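PDB 1JHS: nuclear import protein MOG1 from Saccharomyces cerevisiae, which binds the Ran GTPase Gsp1 and takes part in nuclear protein import and poly(A)+ mRNA export. Local coordinates for residues A[7-12]-A[57-62]; A[21-26]-A[35-40]; A[91-96]-A[107-112]; A[103-108]-A[171-176]. The protein carries 1 engineered substitution. All blocks are in the same frame, centred on the assembly; numbering follows the deposited sequence.

Interaction 1 (A[7-12]-A[57-62]); sequences ELYGGA and IIVDLL
Tyr9 and Leu61 make the aromatic part of this contact. The methyl CD1 of Leu61 sits over one face of the Tyr9 ring, 3.7 Å from the ring centroid and 15° off its normal, which meets the geometry of a CH-pi contact. The two side chains reach toward each other across the gap. CD1 is displaced from the ring centre toward the rim, while the branch point sits by the hydroxyl end, with CG of Leu61 3.6 Å from CZ of Tyr9. With CG anti to its own carbonyl carbon (chi1 -53°), Tyr9 extends across to the strand.

The apolar remainder is thinner. Val59 CG1 stands at the edge of the tyrosine ring, near its plane, 4.3 Å from CE1 of Tyr9, and the other methyl, Val59 CG2, is 4.0 Å from CD1 of Leu8.

Among polar atoms, the phenol oxygen of Tyr9 approaches the carbonyl O of Val59 to 3.1 Å, yet its hydrogen bond is made with the carbonyl O of Thr33. No hydrogen bond joins residues 7-12 to 57-62; CA of Leu8 and CA of Val59 remain 9.0 Å apart, too far for strand pairing.

The arrangement is therefore face packing: the end of strand 4-8 and the turn after it, closed by Gly11 N to Leu8 O, lie against strand 56-63 of the large antiparallel sheet of the Mog1 fold.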
loop_
_atom_site.group_PDB
_atom_site.type_symbol
_atom_site.label_atom_id
_atom_site.label_comp_id
_atom_site.label_asym_id
_atom_site.label_seq_id
_atom_site.Cartn_x
_atom_site.Cartn_y
_atom_site.Cartn_z
ATOM N N GLU A 7 0.078 4.909 16.027
ATOM C CA GLU A 7 -0.984 5.897 16.054
ATOM C C GLU A 7 -0.814 6.815 14.858
ATOM O O GLU A 7 0.283 7.317 14.605
ATOM C CB GLU A 7 -0.915 6.744 17.318
ATOM C CG GLU A 7 -1.404 6.035 18.549
ATOM C CD GLU A 7 -1.583 6.989 19.717
ATOM O OE1 GLU A 7 -1.239 8.197 19.596
ATOM O OE2 GLU A 7 -2.074 6.533 20.754
ATOM N N LEU A 8 -1.898 7.024 14.117
ATOM C CA LEU A 8 -1.840 7.895 12.960
ATOM C C LEU A 8 -2.709 9.128 13.189
ATOM O O LEU A 8 -3.629 9.106 14.000
ATOM C CB LEU A 8 -2.365 7.174 11.711
ATOM C CG LEU A 8 -1.783 5.815 11.332
ATOM C CD1 LEU A 8 -2.319 5.456 9.946
ATOM C CD2 LEU A 8 -0.272 5.859 11.299
ATOM N N TYR A 9 -2.416 10.190 12.449
ATOM C CA TYR A 9 -3.207 11.410 12.531
ATOM C C TYR A 9 -3.465 11.875 13.975
ATOM O O TYR A 9 -4.620 12.059 14.404
ATOM C CB TYR A 9 -4.535 11.188 11.796
ATOM C CG TYR A 9 -4.358 10.688 10.374
ATOM C CD1 TYR A 9 -4.589 9.346 10.044
ATOM C CD2 TYR A 9 -3.910 11.542 9.358
ATOM C CE1 TYR A 9 -4.376 8.872 8.749
ATOM C CE2 TYR A 9 -3.700 11.083 8.065
ATOM C CZ TYR A 9 -3.934 9.740 7.756
ATOM O OH TYR A 9 -3.725 9.290 6.460
ATOM N N GLY A 10 -2.387 12.064 14.724
ATOM C CA GLY A 10 -2.538 12.521 16.097
ATOM C C GLY A 10 -3.149 11.527 17.063
ATOM O O GLY A 10 -3.400 11.869 18.224
ATOM N N GLY A 11 -3.391 10.300 16.606
ATOM C CA GLY A 11 -3.974 9.289 17.473
ATOM C C GLY A 11 -5.423 8.986 17.148
ATOM O O GLY A 11 -6.072 8.208 17.847
ATOM N N ALA A 12 -5.937 9.588 16.084
ATOM C CA ALA A 12 -7.321 9.364 15.688
ATOM C C ALA A 12 -7.506 7.989 15.032
ATOM O O ALA A 12 -8.610 7.456 14.992
ATOM C CB ALA A 12 -7.756 10.450 14.719
ATOM N N ILE A 57 5.413 2.901 3.009
ATOM C CA ILE A 57 3.986 2.775 3.261
ATOM C C ILE A 57 3.320 4.149 3.341
ATOM O O ILE A 57 3.787 5.022 4.070
ATOM C CB ILE A 57 3.745 2.061 4.629
ATOM C CG1 ILE A 57 4.412 0.668 4.627
ATOM C CG2 ILE A 57 2.232 1.983 4.924
ATOM C CD1 ILE A 57 4.446 -0.032 6.041
ATOM N N ILE A 58 2.242 4.335 2.593
ATOM C CA ILE A 58 1.511 5.598 2.640
ATOM C C ILE A 58 0.042 5.296 2.935
ATOM O O ILE A 58 -0.545 4.415 2.332
ATOM C CB ILE A 58 1.534 6.366 1.297
ATOM C CG1 ILE A 58 2.954 6.821 0.945
ATOM C CG2 ILE A 58 0.599 7.619 1.419
ATOM C CD1 ILE A 58 3.019 7.576 -0.358
ATOM N N VAL A 59 -0.533 6.020 3.883
ATOM C CA VAL A 59 -1.948 5.863 4.205
ATOM C C VAL A 59 -2.482 7.207 3.765
ATOM O O VAL A 59 -1.909 8.249 4.117
ATOM C CB VAL A 59 -2.178 5.685 5.728
ATOM C CG1 VAL A 59 -3.664 5.611 6.016
ATOM C CG2 VAL A 59 -1.492 4.418 6.216
ATOM N N ASP A 60 -3.561 7.211 2.997
ATOM C CA ASP A 60 -4.088 8.475 2.502
ATOM C C ASP A 60 -5.599 8.544 2.694
ATOM O O ASP A 60 -6.316 7.627 2.303
ATOM C CB ASP A 60 -3.764 8.613 1.026
ATOM C CG ASP A 60 -3.637 10.065 0.588
ATOM O OD1 ASP A 60 -4.090 10.966 1.337
ATOM O OD2 ASP A 60 -3.077 10.295 -0.509
ATOM N N LEU A 61 -6.069 9.637 3.291
ATOM C CA LEU A 61 -7.506 9.822 3.531
ATOM C C LEU A 61 -8.039 10.603 2.345
ATOM O O LEU A 61 -7.757 11.803 2.200
ATOM C CB LEU A 61 -7.717 10.607 4.821
ATOM C CG LEU A 61 -7.078 9.981 6.068
ATOM C CD1 LEU A 61 -7.378 10.864 7.290
ATOM C CD2 LEU A 61 -7.639 8.570 6.304
ATOM N N LEU A 62 -8.801 9.925 1.489
ATOM C CA LEU A 62 -9.321 10.545 0.284
ATOM C C LEU A 62 -10.843 10.659 0.280
ATOM O O LEU A 62 -11.530 10.001 1.042
ATOM C CB LEU A 62 -8.861 9.727 -0.930
ATOM C CG LEU A 62 -7.335 9.532 -1.091
ATOM C CD1 LEU A 62 -7.041 8.641 -2.310
ATOM C CD2 LEU A 62 -6.680 10.898 -1.271
#

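Interaction 2 (A[21-26]-A[35-40]); sequences FIDAST and AVYVNS. Engineered in segment 35-40: Ala35 (natural residue Glu).
The ring of Phe21 is covered on one face by Asn39, whose CA stands 3.7 Å above the plane and whose CB makes a CH-pi contact 21° off the ring normal; Tyr37 CB lies at its edge. Ring and amide planes are 35° apart, and the amide nitrogen of Asn39 is held by Glu55 and the carbonyl of Ala52. The Tyr37 ring carries Asp23 CA over one face, 4.0 Å from the centroid, and has the carbonyl O of Phe21 at its edge.

In the backbone, Ile22 and Val38 exchange two N-H...O bonds, and Ala24 N donates to Val36 O at 2.8 Å. The side chains of Ile22 and Val38 project together from one face of the hairpin, and their CG2 methyls are only 3.4 Å apart, closer than two methyls normally pack. Both methyls lie between their own backbone N and carbonyl carbon, which turns them toward each other.

With CG anti to its backbone N (chi1 176°), Asp23 carries its carboxylate along the Tyr37 ring toward the phenol, CB of Asp23 lying 3.6 Å from CE2 of Tyr37. Its OD1 accepts from Ser25 N (2.8 Å) and Ser25 OG, both reaching it from the same face of the carboxylate. One water links OD1 of Asp23 to Val36 N; another donates to OD2 of Asp23 and lies 2.7 Å from Tyr37 OH, bridging the carboxylate and the phenol.

The engineered Ala35 (naturally glutamate) pairs through its backbone with Val59 of strand 56-63. The pairing is that of an antiparallel beta hairpin at the edge of the large sheet, where an Asx turn at Asp23 leads strand 21-23 into a short 3-10 segment.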
loop_
_atom_site.group_PDB
_atom_site.type_symbol
_atom_site.label_atom_id
_atom_site.label_comp_id
_atom_site.label_asym_id
_atom_site.label_seq_id
_atom_site.Cartn_x
_atom_site.Cartn_y
_atom_site.Cartn_z
ATOM N N PHE A 21 10.543 0.484 10.763
ATOM C CA PHE A 21 9.940 1.446 9.840
ATOM C C PHE A 21 9.736 2.739 10.619
ATOM O O PHE A 21 9.174 2.722 11.712
ATOM C CB PHE A 21 8.590 0.943 9.313
ATOM C CG PHE A 21 8.702 0.038 8.121
ATOM C CD1 PHE A 21 9.349 -1.191 8.218
ATOM C CD2 PHE A 21 8.146 0.410 6.886
ATOM C CE1 PHE A 21 9.445 -2.041 7.111
ATOM C CE2 PHE A 21 8.239 -0.435 5.779
ATOM C CZ PHE A 21 8.896 -1.669 5.896
ATOM N N ILE A 22 10.202 3.849 10.063
ATOM C CA ILE A 22 10.088 5.125 10.737
ATOM C C ILE A 22 8.972 5.980 10.152
ATOM O O ILE A 22 8.670 5.905 8.956
ATOM C CB ILE A 22 11.419 5.910 10.645
ATOM C CG1 ILE A 22 11.264 7.298 11.269
ATOM C CG2 ILE A 22 11.822 6.062 9.208
ATOM C CD1 ILE A 22 12.568 8.080 11.302
ATOM N N ASP A 23 8.361 6.774 11.027
ATOM C CA ASP A 23 7.300 7.695 10.658
ATOM C C ASP A 23 8.037 8.875 10.025
ATOM O O ASP A 23 8.759 9.599 10.725
ATOM C CB ASP A 23 6.553 8.137 11.923
ATOM C CG ASP A 23 5.488 9.165 11.649
ATOM O OD1 ASP A 23 5.495 9.797 10.564
ATOM O OD2 ASP A 23 4.645 9.354 12.556
ATOM N N ALA A 24 7.872 9.065 8.713
ATOM C CA ALA A 24 8.575 10.142 8.041
ATOM C C ALA A 24 8.232 11.526 8.574
ATOM O O ALA A 24 9.046 12.441 8.454
ATOM C CB ALA A 24 8.334 10.081 6.520
ATOM N N SER A 25 7.039 11.698 9.147
ATOM C CA SER A 25 6.684 13.025 9.655
ATOM C C SER A 25 7.487 13.409 10.897
ATOM O O SER A 25 7.394 14.541 11.366
ATOM C CB SER A 25 5.162 13.165 9.909
ATOM O OG SER A 25 4.699 12.322 10.955
ATOM N N THR A 26 8.296 12.497 11.427
ATOM C CA THR A 26 9.115 12.854 12.579
ATOM C C THR A 26 10.365 13.569 12.076
ATOM O O THR A 26 11.145 14.093 12.862
ATOM C CB THR A 26 9.557 11.632 13.408
ATOM O OG1 THR A 26 10.323 10.721 12.597
ATOM C CG2 THR A 26 8.333 10.941 13.984
ATOM N N ALA A 35 -0.201 9.604 6.088
ATOM C CA ALA A 35 0.676 9.062 7.114
ATOM C C ALA A 35 1.726 8.331 6.228
ATOM O O ALA A 35 1.357 7.618 5.293
ATOM C CB ALA A 35 -0.079 8.081 8.022
ATOM N N VAL A 36 3.013 8.557 6.475
ATOM C CA VAL A 36 4.081 7.966 5.648
ATOM C C VAL A 36 5.123 7.267 6.506
ATOM O O VAL A 36 5.678 7.882 7.426
ATOM C CB VAL A 36 4.812 9.076 4.833
ATOM C CG1 VAL A 36 5.924 8.474 3.969
ATOM C CG2 VAL A 36 3.775 9.851 3.966
ATOM N N TYR A 37 5.393 5.996 6.205
ATOM C CA TYR A 37 6.418 5.236 6.936
ATOM C C TYR A 37 7.432 4.699 5.934
ATOM O O TYR A 37 7.042 4.263 4.837
ATOM C CB TYR A 37 5.792 4.048 7.678
ATOM C CG TYR A 37 5.049 4.467 8.910
ATOM C CD1 TYR A 37 3.780 5.034 8.817
ATOM C CD2 TYR A 37 5.660 4.401 10.168
ATOM C CE1 TYR A 37 3.135 5.542 9.946
ATOM C CE2 TYR A 37 5.023 4.910 11.311
ATOM C CZ TYR A 37 3.761 5.480 11.178
ATOM O OH TYR A 37 3.117 6.006 12.277
ATOM N N VAL A 38 8.717 4.744 6.274
ATOM C CA VAL A 38 9.729 4.181 5.355
ATOM C C VAL A 38 10.606 3.173 6.090
ATOM O O VAL A 38 10.876 3.309 7.304
ATOM C CB VAL A 38 10.682 5.242 4.723
ATOM C CG1 VAL A 38 9.910 6.163 3.771
ATOM C CG2 VAL A 38 11.405 6.027 5.825
ATOM N N ASN A 39 11.025 2.143 5.359
ATOM C CA ASN A 39 11.851 1.096 5.945
ATOM C C ASN A 39 13.226 1.719 6.234
ATOM O O ASN A 39 13.929 2.117 5.295
ATOM C CB ASN A 39 12.008 -0.059 4.938
ATOM C CG ASN A 39 12.712 -1.266 5.540
ATOM O OD1 ASN A 39 13.578 -1.123 6.414
ATOM N ND2 ASN A 39 12.359 -2.459 5.066
ATOM N N SER A 40 13.600 1.810 7.513
ATOM C CA SER A 40 14.908 2.371 7.879
ATOM C C SER A 40 15.853 1.306 8.456
ATOM O O SER A 40 16.824 1.640 9.132
ATOM C CB SER A 40 14.742 3.499 8.896
ATOM O OG SER A 40 14.192 2.973 10.091
HETATM O O HOH W 1 3.524 10.264 8.585
HETATM O O HOH W 2 2.224 8.506 11.866
#

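Interaction 3 (A[91-96]-A[107-112]); sequences EALQED and LVMEVA
Glu91 and Met109 run alongside each other from the same face of the sheet, with the terminal methyl CE of Met109 3.6 Å from OE1 of Glu91. Glu91 has CG between its backbone N and carbonyl carbon (chi1 66°) and is extended beyond it, which carries the aliphatic part of the chain past Val111. These two side chains stand roughly perpendicular: the methyl CG1 of Val111 is 3.6 Å from CG of Glu91 and as close to its carboxylate carbon.

Met109 is bent at its last torsion (chi3 57°), and its CE also meets CD2 of Leu93 at 3.7 Å. Leu93 comes to it at a slant. CE of Met109, OE1 of Glu91 and CD2 of Leu93 meet as a compact triangle, while Leu93 CB lies 4.2 Å from CB of Leu107.

The underlying structure is an antiparallel beta hairpin of strands 87-99 and 103-113, which ends the large sheet on this side. Glu91 and Met109 pair through two backbone bonds, N of Glu91 to O of Met109 being 2.8 Å. Between the Ala92-Val108 and Gln94-Leu107 pairs the register slips by one residue, a beta bulge, at the corner the chain turns around Leu93 and Gln94.

At that bulge Leu93 N donates to Leu107 O, and Leu107 N reaches Gln94 O from above its carbonyl plane, 36° out of it. Beyond the pairing, Leu107 packs on Cys165 and Tyr169 of helix 163-178, whereas Val108 points to the other side of the sheet, against Trp74 and Val78 of helix 70-83.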
loop_
_atom_site.group_PDB
_atom_site.type_symbol
_atom_site.label_atom_id
_atom_site.label_comp_id
_atom_site.label_asym_id
_atom_site.label_seq_id
_atom_site.Cartn_x
_atom_site.Cartn_y
_atom_site.Cartn_z
ATOM N N GLU A 91 -1.723 -4.831 -13.886
ATOM C CA GLU A 91 -2.421 -6.063 -13.573
ATOM C C GLU A 91 -2.404 -6.326 -12.081
ATOM O O GLU A 91 -1.482 -5.896 -11.365
ATOM C CB GLU A 91 -1.828 -7.243 -14.344
ATOM C CG GLU A 91 -0.413 -7.668 -14.012
ATOM C CD GLU A 91 0.037 -8.856 -14.900
ATOM O OE1 GLU A 91 1.139 -9.403 -14.665
ATOM O OE2 GLU A 91 -0.714 -9.232 -15.832
ATOM N N ALA A 92 -3.454 -6.987 -11.608
ATOM C CA ALA A 92 -3.554 -7.326 -10.204
ATOM C C ALA A 92 -2.922 -8.698 -10.057
ATOM O O ALA A 92 -3.478 -9.680 -10.553
ATOM C CB ALA A 92 -5.030 -7.357 -9.778
ATOM N N LEU A 93 -1.760 -8.763 -9.407
ATOM C CA LEU A 93 -1.073 -10.035 -9.190
ATOM C C LEU A 93 -1.804 -10.868 -8.144
ATOM O O LEU A 93 -1.741 -12.098 -8.159
ATOM C CB LEU A 93 0.365 -9.807 -8.721
ATOM C CG LEU A 93 1.251 -8.940 -9.616
ATOM C CD1 LEU A 93 2.669 -8.968 -9.104
ATOM C CD2 LEU A 93 1.188 -9.443 -11.044
ATOM N N GLN A 94 -2.464 -10.178 -7.218
ATOM C CA GLN A 94 -3.236 -10.814 -6.158
ATOM C C GLN A 94 -4.383 -9.858 -5.810
ATOM O O GLN A 94 -4.241 -8.643 -5.953
ATOM C CB GLN A 94 -2.360 -11.040 -4.920
ATOM C CG GLN A 94 -3.021 -11.924 -3.885
ATOM C CD GLN A 94 -2.072 -12.970 -3.347
ATOM O OE1 GLN A 94 -1.078 -13.298 -3.986
ATOM N NE2 GLN A 94 -2.388 -13.517 -2.190
ATOM N N GLU A 95 -5.525 -10.401 -5.388
ATOM C CA GLU A 95 -6.648 -9.540 -5.014
ATOM C C GLU A 95 -7.644 -10.273 -4.132
ATOM O O GLU A 95 -7.852 -11.472 -4.279
ATOM C CB GLU A 95 -7.361 -8.986 -6.251
ATOM C CG GLU A 95 -7.992 -10.045 -7.156
ATOM C CD GLU A 95 -8.718 -9.428 -8.344
ATOM O OE1 GLU A 95 -9.924 -9.105 -8.219
ATOM O OE2 GLU A 95 -8.077 -9.255 -9.406
ATOM N N ASP A 96 -8.252 -9.542 -3.209
ATOM C CA ASP A 96 -9.226 -10.137 -2.305
ATOM C C ASP A 96 -10.221 -9.126 -1.737
ATOM O O ASP A 96 -9.877 -7.979 -1.455
ATOM C CB ASP A 96 -8.543 -10.767 -1.086
ATOM C CG ASP A 96 -7.660 -11.955 -1.430
ATOM O OD1 ASP A 96 -6.416 -11.790 -1.493
ATOM O OD2 ASP A 96 -8.205 -13.063 -1.629
ATOM N N LEU A 107 -2.222 -6.719 -4.982
ATOM C CA LEU A 107 -0.848 -6.354 -5.339
ATOM C C LEU A 107 -0.994 -5.957 -6.816
ATOM O O LEU A 107 -1.647 -6.655 -7.589
ATOM C CB LEU A 107 0.096 -7.545 -5.245
ATOM C CG LEU A 107 0.493 -8.069 -3.875
ATOM C CD1 LEU A 107 1.434 -9.242 -4.121
ATOM C CD2 LEU A 107 1.191 -6.982 -3.063
ATOM N N VAL A 108 -0.365 -4.866 -7.205
ATOM C CA VAL A 108 -0.507 -4.340 -8.559
ATOM C C VAL A 108 0.850 -4.109 -9.211
ATOM O O VAL A 108 1.813 -3.774 -8.533
ATOM C CB VAL A 108 -1.278 -3.001 -8.472
ATOM C CG1 VAL A 108 -1.206 -2.233 -9.796
ATOM C CG2 VAL A 108 -2.749 -3.306 -8.082
ATOM N N MET A 109 0.909 -4.291 -10.531
ATOM C CA MET A 109 2.160 -4.100 -11.245
ATOM C C MET A 109 1.872 -3.573 -12.637
ATOM O O MET A 109 0.946 -4.037 -13.322
ATOM C CB MET A 109 2.898 -5.434 -11.369
ATOM C CG MET A 109 4.327 -5.337 -11.924
ATOM S SD MET A 109 5.043 -7.024 -12.034
ATOM C CE MET A 109 3.850 -7.738 -13.055
ATOM N N GLU A 110 2.656 -2.582 -13.041
ATOM C CA GLU A 110 2.524 -1.997 -14.372
ATOM C C GLU A 110 2.877 -3.067 -15.402
ATOM O O GLU A 110 3.791 -3.865 -15.169
ATOM C CB GLU A 110 3.531 -0.843 -14.531
ATOM C CG GLU A 110 3.915 -0.520 -15.993
ATOM C CD GLU A 110 4.897 0.627 -16.082
ATOM O OE1 GLU A 110 4.527 1.735 -15.646
ATOM O OE2 GLU A 110 6.036 0.423 -16.582
ATOM N N VAL A 111 2.149 -3.108 -16.517
ATOM C CA VAL A 111 2.522 -4.021 -17.593
ATOM C C VAL A 111 2.756 -3.187 -18.859
ATOM O O VAL A 111 3.346 -3.667 -19.823
ATOM C CB VAL A 111 1.468 -5.147 -17.842
ATOM C CG1 VAL A 111 1.460 -6.093 -16.644
ATOM C CG2 VAL A 111 0.085 -4.573 -18.132
ATOM N N ALA A 112 2.302 -1.934 -18.847
ATOM C CA ALA A 112 2.522 -1.039 -19.983
ATOM C C ALA A 112 2.629 0.410 -19.520
ATOM O O ALA A 112 1.969 0.807 -18.543
ATOM C CB ALA A 112 1.405 -1.176 -21.015
#

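Interaction 4 (A[103-108]-A[171-176]); sequences KFTGLV and LLQEMV
Within 171-176, Leu172 is the first residue to meet the strand: its CD2 methyl packs 4.0 Å from CB of Thr105 and 3.6 Å from the carbonyl O of Gly106. Axes of helix 171-176 and strand 103-108 run nearly antiparallel (162°), 9.0 Å apart at closest approach.

One residue on, Gln173 lies across Thr105, nearly perpendicular to it. Its NE2 donates to OG1 of Thr105 at 3.0 Å, with an N-H...O angle of 150° and the oxygen tilted 20° from the amide plane. The same OG1 is also hydrogen-bonded to the hydroxyl of Tyr169 from the preceding turn.

Val176 closes the contact with both methyls. Its CG2 lies 3.8 Å from CG2 of Thr105, and its CG1 lies 3.6 Å from CD of Lys103, as the extended lysine chain runs alongside the valine, head to tail. A weak hydrogen bond of 3.4 Å joins NZ of Lys103 to Val176 O.

Thr105 thus presents its methyl to the apolar packing and its hydroxyl to two polar partners, which satisfies an oxygen on a buried residue and probably holds the chi1 of its side chain in place.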
loop_
_atom_site.group_PDB
_atom_site.type_symbol
_atom_site.label_atom_id
_atom_site.label_comp_id
_atom_site.label_asym_id
_atom_site.label_seq_id
_atom_site.Cartn_x
_atom_site.Cartn_y
_atom_site.Cartn_z
ATOM N N LYS A 103 -13.792 -3.326 2.444
ATOM C CA LYS A 103 -12.344 -3.551 2.444
ATOM C C LYS A 103 -11.874 -4.457 1.327
ATOM O O LYS A 103 -12.317 -5.598 1.224
ATOM C CB LYS A 103 -11.904 -4.137 3.783
ATOM C CG LYS A 103 -12.228 -3.251 4.978
ATOM C CD LYS A 103 -11.879 -3.926 6.306
ATOM C CE LYS A 103 -12.006 -2.925 7.454
ATOM N NZ LYS A 103 -11.559 -3.540 8.757
ATOM N N PHE A 104 -10.953 -3.930 0.517
ATOM C CA PHE A 104 -10.418 -4.663 -0.624
ATOM C C PHE A 104 -8.905 -4.499 -0.663
ATOM O O PHE A 104 -8.395 -3.408 -0.389
ATOM C CB PHE A 104 -11.044 -4.107 -1.914
ATOM C CG PHE A 104 -10.909 -5.031 -3.085
ATOM C CD1 PHE A 104 -11.908 -5.948 -3.375
ATOM C CD2 PHE A 104 -9.749 -5.014 -3.867
ATOM C CE1 PHE A 104 -11.771 -6.859 -4.440
ATOM C CE2 PHE A 104 -9.598 -5.911 -4.934
ATOM C CZ PHE A 104 -10.616 -6.837 -5.216
ATOM N N THR A 105 -8.191 -5.580 -1.000
ATOM C CA THR A 105 -6.732 -5.548 -1.078
ATOM C C THR A 105 -6.204 -6.242 -2.351
ATOM O O THR A 105 -6.853 -7.129 -2.898
ATOM C CB THR A 105 -6.086 -6.279 0.138
ATOM O OG1 THR A 105 -6.511 -7.656 0.163
ATOM C CG2 THR A 105 -6.506 -5.627 1.436
ATOM N N GLY A 106 -5.012 -5.833 -2.793
ATOM C CA GLY A 106 -4.406 -6.464 -3.953
ATOM C C GLY A 106 -2.963 -6.002 -4.135
ATOM O O GLY A 106 -2.523 -5.059 -3.464
ATOM N N LEU A 107 -2.222 -6.719 -4.982
ATOM C CA LEU A 107 -0.848 -6.354 -5.339
ATOM C C LEU A 107 -0.994 -5.957 -6.816
ATOM O O LEU A 107 -1.647 -6.655 -7.589
ATOM C CB LEU A 107 0.096 -7.545 -5.245
ATOM C CG LEU A 107 0.493 -8.069 -3.875
ATOM C CD1 LEU A 107 1.434 -9.242 -4.121
ATOM C CD2 LEU A 107 1.191 -6.982 -3.063
ATOM N N VAL A 108 -0.365 -4.866 -7.205
ATOM C CA VAL A 108 -0.507 -4.340 -8.559
ATOM C C VAL A 108 0.850 -4.109 -9.211
ATOM O O VAL A 108 1.813 -3.774 -8.533
ATOM C CB VAL A 108 -1.278 -3.001 -8.472
ATOM C CG1 VAL A 108 -1.206 -2.233 -9.796
ATOM C CG2 VAL A 108 -2.749 -3.306 -8.082
ATOM N N LEU A 171 1.477 -8.115 5.077
ATOM C CA LEU A 171 1.509 -6.869 5.859
ATOM C C LEU A 171 0.300 -6.014 5.512
ATOM O O LEU A 171 -0.389 -5.506 6.392
ATOM C CB LEU A 171 2.795 -6.083 5.558
ATOM C CG LEU A 171 2.840 -4.621 6.003
ATOM C CD1 LEU A 171 2.693 -4.521 7.529
ATOM C CD2 LEU A 171 4.178 -4.004 5.559
ATOM N N LEU A 172 0.042 -5.867 4.218
ATOM C CA LEU A 172 -1.080 -5.049 3.744
ATOM C C LEU A 172 -2.393 -5.529 4.362
ATOM O O LEU A 172 -3.193 -4.729 4.871
ATOM C CB LEU A 172 -1.170 -5.113 2.222
ATOM C CG LEU A 172 -2.245 -4.201 1.592
ATOM C CD1 LEU A 172 -1.812 -2.717 1.683
ATOM C CD2 LEU A 172 -2.450 -4.628 0.114
ATOM N N GLN A 173 -2.624 -6.836 4.323
ATOM C CA GLN A 173 -3.845 -7.378 4.889
ATOM C C GLN A 173 -3.909 -7.181 6.402
ATOM O O GLN A 173 -4.979 -6.899 6.950
ATOM C CB GLN A 173 -4.003 -8.845 4.471
ATOM C CG GLN A 173 -4.319 -8.957 2.960
ATOM C CD GLN A 173 -4.975 -10.262 2.540
ATOM O OE1 GLN A 173 -4.495 -11.355 2.890
ATOM N NE2 GLN A 173 -6.079 -10.159 1.760
ATOM N N GLU A 174 -2.771 -7.311 7.084
ATOM C CA GLU A 174 -2.757 -7.092 8.544
ATOM C C GLU A 174 -3.069 -5.626 8.874
ATOM O O GLU A 174 -3.745 -5.345 9.861
ATOM C CB GLU A 174 -1.413 -7.494 9.161
ATOM C CG GLU A 174 -1.108 -9.003 9.025
ATOM C CD GLU A 174 0.043 -9.466 9.912
ATOM O OE1 GLU A 174 0.492 -10.624 9.736
ATOM O OE2 GLU A 174 0.496 -8.690 10.795
ATOM N N MET A 175 -2.570 -4.693 8.058
ATOM C CA MET A 175 -2.859 -3.278 8.273
ATOM C C MET A 175 -4.356 -3.026 8.137
ATOM O O MET A 175 -4.948 -2.233 8.893
ATOM C CB MET A 175 -2.109 -2.415 7.254
ATOM C CG MET A 175 -0.582 -2.433 7.457
ATOM S SD MET A 175 0.186 -1.186 6.402
ATOM C CE MET A 175 -0.318 0.354 7.248
ATOM N N VAL A 176 -4.977 -3.711 7.184
ATOM C CA VAL A 176 -6.414 -3.547 6.974
ATOM C C VAL A 176 -7.207 -4.144 8.126
ATOM O O VAL A 176 -8.149 -3.521 8.631
ATOM C CB VAL A 176 -6.838 -4.213 5.652
ATOM C CG1 VAL A 176 -8.381 -4.321 5.554
ATOM C CG2 VAL A 176 -6.273 -3.401 4.487
#

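In the fold
All four contacts reach the large antiparallel sheet. Interactions 1 and 2 meet in the pairing of strands 34-39 and 56-63, where Ile57 N is 2.8 Å from Tyr37 O and Val59 N is 2.8 Å from Ala35 O; interaction 2 is nested within the chain loop closed by interaction 1. Interactions 3 and 4 share Leu107 and Val108 and meet again where Asp96 N lies 2.8 Å from Thr105 O. Interaction 4, whose centre is about 7 Å from the centre of the chain, touches interaction 1 through helix 163-178: Ile57 CG2 is 3.8 Å from Met175 CE. The two hairpins, interactions 2 and 3, have centres about 25 Å apart on opposite sides of the chain's centre.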